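Local coordinates for GCN5-related N-acetyltransferase (Kribbella flavida, PDB 4MY0), which probably transfers an acetyl group from acetyl-CoA to an amino group of an acceptor, perhaps an aminoglycoside, at residues I118-P123 / W280-L285. Sequence-based numbering, arbitrary orientation.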
ATOM      1  N   ILE C 118      26.382 -35.384  -0.786  1.00 23.38           N
ATOM      2  CA  ILE C 118      25.230 -34.633  -1.260  1.00 26.53           C
ATOM      3  C   ILE C 118      25.540 -33.139  -1.307  1.00 26.52           C
ATOM      4  O   ILE C 118      26.517 -32.667  -0.715  1.00 24.36           O
ATOM      5  CB  ILE C 118      23.988 -34.819  -0.352  1.00 29.03           C
ATOM      6  CG1 ILE C 118      24.299 -34.347   1.070  1.00 30.26           C
ATOM      7  CG2 ILE C 118      23.486 -36.272  -0.368  1.00 29.60           C
ATOM      8  CD1 ILE C 118      23.096 -34.404   2.029  1.00 31.41           C
ATOM      9  N   SER C 119      24.683 -32.398  -1.993  1.00 23.35           N
ATOM     10  CA  SER C 119      24.859 -30.961  -2.142  1.00 23.24           C
ATOM     11  C   SER C 119      23.489 -30.284  -2.152  1.00 22.02           C
ATOM     12  O   SER C 119      22.523 -30.838  -2.677  1.00 21.33           O
ATOM     13  CB  SER C 119      25.625 -30.665  -3.441  1.00 20.56           C
ATOM     14  OG  SER C 119      25.701 -29.276  -3.685  1.00 23.37           O
ATOM     15  N   ALA C 120      23.398 -29.094  -1.560  1.00 21.48           N
ATOM     16  CA  ALA C 120      22.147 -28.344  -1.565  1.00 21.41           C
ATOM     17  C   ALA C 120      22.396 -26.857  -1.840  1.00 20.77           C
ATOM     18  O   ALA C 120      23.512 -26.357  -1.657  1.00 20.22           O
ATOM     19  CB  ALA C 120      21.369 -28.541  -0.236  1.00 18.39           C
ATOM     20  N   LEU C 121      21.350 -26.167  -2.288  1.00 19.27           N
ATOM     21  CA  LEU C 121      21.402 -24.730  -2.538  1.00 19.07           C
ATOM     22  C   LEU C 121      19.991 -24.169  -2.700  1.00 21.02           C
ATOM     23  O   LEU C 121      19.044 -24.918  -3.000  1.00 19.19           O
ATOM     24  CB  LEU C 121      22.208 -24.432  -3.810  1.00 17.59           C
ATOM     25  CG  LEU C 121      21.752 -25.136  -5.106  1.00 20.01           C
ATOM     26  CD1 LEU C 121      20.692 -24.353  -5.876  1.00 18.55           C
ATOM     27  CD2 LEU C 121      22.958 -25.453  -6.017  1.00 21.26           C
ATOM     28  N   TYR C 122      19.873 -22.858  -2.498  1.00 16.51           N
ATOM     29  CA  TYR C 122      18.673 -22.086  -2.788  1.00 16.84           C
ATOM     30  C   TYR C 122      18.880 -21.423  -4.144  1.00 19.58           C
ATOM     31  O   TYR C 122      19.679 -20.488  -4.263  1.00 20.73           O
ATOM     32  CB  TYR C 122      18.495 -20.978  -1.743  1.00 18.89           C
ATOM     33  CG  TYR C 122      17.971 -21.462  -0.404  1.00 20.85           C
ATOM     34  CD1 TYR C 122      16.604 -21.473  -0.137  1.00 19.58           C
ATOM     35  CD2 TYR C 122      18.838 -21.901   0.587  1.00 24.22           C
ATOM     36  CE1 TYR C 122      16.115 -21.919   1.101  1.00 23.86           C
ATOM     37  CE2 TYR C 122      18.367 -22.350   1.818  1.00 24.07           C
ATOM     38  CZ  TYR C 122      17.008 -22.355   2.066  1.00 24.69           C
ATOM     39  OH  TYR C 122      16.551 -22.806   3.285  1.00 21.06           O
ATOM     40  N   PRO C 123      18.162 -21.893  -5.171  1.00 22.65           N
ATOM     41  CA  PRO C 123      18.403 -21.417  -6.542  1.00 20.27           C
ATOM     42  C   PRO C 123      17.647 -20.128  -6.854  1.00 22.58           C
ATOM     43  O   PRO C 123      16.474 -20.000  -6.469  1.00 24.09           O
ATOM     44  CB  PRO C 123      17.824 -22.553  -7.396  1.00 21.57           C
ATOM     45  CG  PRO C 123      16.625 -23.051  -6.563  1.00 21.66           C
ATOM     46  CD  PRO C 123      17.116 -22.936  -5.108  1.00 21.06           C
ATOM     47  N   TRP C 280      14.433 -25.286  -1.212  1.00 21.30           N
ATOM     48  CA  TRP C 280      15.833 -25.485  -1.557  1.00 20.73           C
ATOM     49  C   TRP C 280      16.008 -26.780  -2.337  1.00 21.88           C
ATOM     50  O   TRP C 280      15.183 -27.693  -2.231  1.00 22.16           O
ATOM     51  CB  TRP C 280      16.716 -25.471  -0.301  1.00 20.13           C
ATOM     52  CG  TRP C 280      16.163 -26.260   0.844  1.00 20.79           C
ATOM     53  CD1 TRP C 280      15.411 -25.780   1.872  1.00 20.45           C
ATOM     54  CD2 TRP C 280      16.343 -27.663   1.092  1.00 20.52           C
ATOM     55  NE1 TRP C 280      15.104 -26.801   2.747  1.00 21.90           N
ATOM     56  CE2 TRP C 280      15.672 -27.967   2.291  1.00 22.52           C
ATOM     57  CE3 TRP C 280      17.028 -28.689   0.425  1.00 18.68           C
ATOM     58  CZ2 TRP C 280      15.642 -29.270   2.834  1.00 22.01           C
ATOM     59  CZ3 TRP C 280      17.007 -29.982   0.964  1.00 20.34           C
ATOM     60  CH2 TRP C 280      16.316 -30.259   2.151  1.00 20.78           C
HETATM   61  N   MSE C 281      17.079 -26.856  -3.121  1.00 20.26           N
HETATM   62  CA  MSE C 281      17.310 -28.020  -3.969  1.00 19.52           C
HETATM   63  C   MSE C 281      18.385 -28.923  -3.413  1.00 22.28           C
HETATM   64  O   MSE C 281      19.212 -28.484  -2.617  1.00 19.96           O
HETATM   65  CB  MSE C 281      17.697 -27.597  -5.376  1.00 18.40           C
HETATM   66  CG  MSE C 281      16.522 -27.057  -6.167  1.00 24.00           C
HETATM   67 SE   MSE C 281      17.077 -26.656  -7.989  0.68 28.09          SE
HETATM   68  CE  MSE C 281      15.294 -26.433  -8.746  1.00 39.18           C
ATOM     69  N   LEU C 282      18.364 -30.180  -3.859  1.00 21.89           N
ATOM     70  CA  LEU C 282      19.275 -31.214  -3.388  1.00 22.26           C
ATOM     71  C   LEU C 282      19.826 -31.971  -4.587  1.00 22.20           C
ATOM     72  O   LEU C 282      19.121 -32.146  -5.586  1.00 20.01           O
ATOM     73  CB  LEU C 282      18.506 -32.200  -2.509  1.00 19.83           C
ATOM     74  CG  LEU C 282      19.295 -33.373  -1.943  1.00 24.47           C
ATOM     75  CD1 LEU C 282      20.334 -32.842  -0.966  1.00 28.45           C
ATOM     76  CD2 LEU C 282      18.358 -34.369  -1.262  1.00 22.44           C
ATOM     77  N   ARG C 283      21.079 -32.408  -4.501  1.00 19.12           N
ATOM     78  CA  ARG C 283      21.615 -33.358  -5.478  1.00 22.23           C
ATOM     79  C   ARG C 283      22.459 -34.430  -4.781  1.00 22.30           C
ATOM     80  O   ARG C 283      23.211 -34.111  -3.860  1.00 22.17           O
ATOM     81  CB  ARG C 283      22.478 -32.644  -6.522  1.00 20.48           C
ATOM     82  CG  ARG C 283      22.806 -33.523  -7.731  1.00 21.13           C
ATOM     83  CD  ARG C 283      24.096 -33.095  -8.449  1.00 22.01           C
ATOM     84  NE  ARG C 283      24.070 -33.495  -9.860  1.00 26.35           N
ATOM     85  CZ  ARG C 283      24.245 -34.743 -10.295  1.00 30.15           C
ATOM     86  NH1 ARG C 283      24.461 -35.734  -9.435  1.00 28.49           N
ATOM     87  NH2 ARG C 283      24.196 -35.009 -11.597  1.00 28.68           N
ATOM     88  N   LEU C 284      22.338 -35.689  -5.201  1.00 21.58           N
ATOM     89  CA  LEU C 284      23.259 -36.719  -4.713  1.00 23.42           C
ATOM     90  C   LEU C 284      24.541 -36.735  -5.568  1.00 23.65           C
ATOM     91  O   LEU C 284      24.475 -36.774  -6.802  1.00 23.90           O
ATOM     92  CB  LEU C 284      22.618 -38.112  -4.714  1.00 21.97           C
ATOM     93  CG  LEU C 284      21.334 -38.428  -3.938  1.00 29.68           C
ATOM     94  CD1 LEU C 284      21.414 -39.818  -3.337  1.00 26.97           C
ATOM     95  CD2 LEU C 284      20.957 -37.394  -2.880  1.00 25.52           C
ATOM     96  N   LEU C 285      25.698 -36.693  -4.917  1.00 21.38           N
ATOM     97  CA  LEU C 285      26.983 -36.771  -5.621  1.00 26.39           C
ATOM     98  C   LEU C 285      27.619 -38.163  -5.546  1.00 30.00           C
ATOM     99  O   LEU C 285      28.376 -38.557  -6.441  1.00 33.55           O
ATOM    100  CB  LEU C 285      27.971 -35.755  -5.049  1.00 28.44           C
ATOM    101  CG  LEU C 285      27.499 -34.312  -4.924  1.00 30.95           C
ATOM    102  CD1 LEU C 285      28.607 -33.458  -4.339  1.00 28.99           C
ATOM    103  CD2 LEU C 285      27.074 -33.801  -6.283  1.00 31.83           C
TER
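Trp-280 and Tyr-122 meet where strand 118-121 runs out beside strand 274-284. Following Trp-280 outward, CB comes first: it sits 3.8 Å from the centroid of the Tyr-122 ring, only 9° off the ring normal, a CH-pi contact over the face. With CG between the backbone N and the carbonyl carbon (chi1 44°), the indole turns its CD1 edge toward Tyr-122 and CG comes near CZ. CD1 lies beside the hydroxyl end, 3.5 Å from Tyr-122 OH. NE1 makes a weak hydrogen bond to the carbonyl of His-139. On the six-membered ring, CE3 passes 4.4 Å from Ala-120 CB. The two aromatic groups form an offset edge-to-face pair, the indole edge toward the tyrosine face with planes at 65°. An alanine in place of Tyr-122 would probably leave Trp-280 CB and CD1 without their aromatic cover and the indole freer to shift.

In the antiparallel ladder, Ser-119 and Arg-283 bond both ways; Arg-283 N to Ser-119 O is 2.8 Å. Leu-121 and Met-281 do the same, and Met-281 N to Leu-121 O is nearly straight. Ile-118 CG2 packs on Leu-284 CD2 at 3.7 Å, on the face shared with Ala-120 and Leu-282. On the other face, Arg-283 makes a salt bridge to Asp-310. Past the strand, Pro-123 CG lies 3.9 Å from the SE atom of selenomethionine Met-281, and the proline lies near the bound coenzyme A derivative. Strand 118-121 also pairs in parallel with strand 78-90, so this ladder joins the acetyl-CoA-binding N-terminal GNAT domain to a strand of the second GNAT-like region.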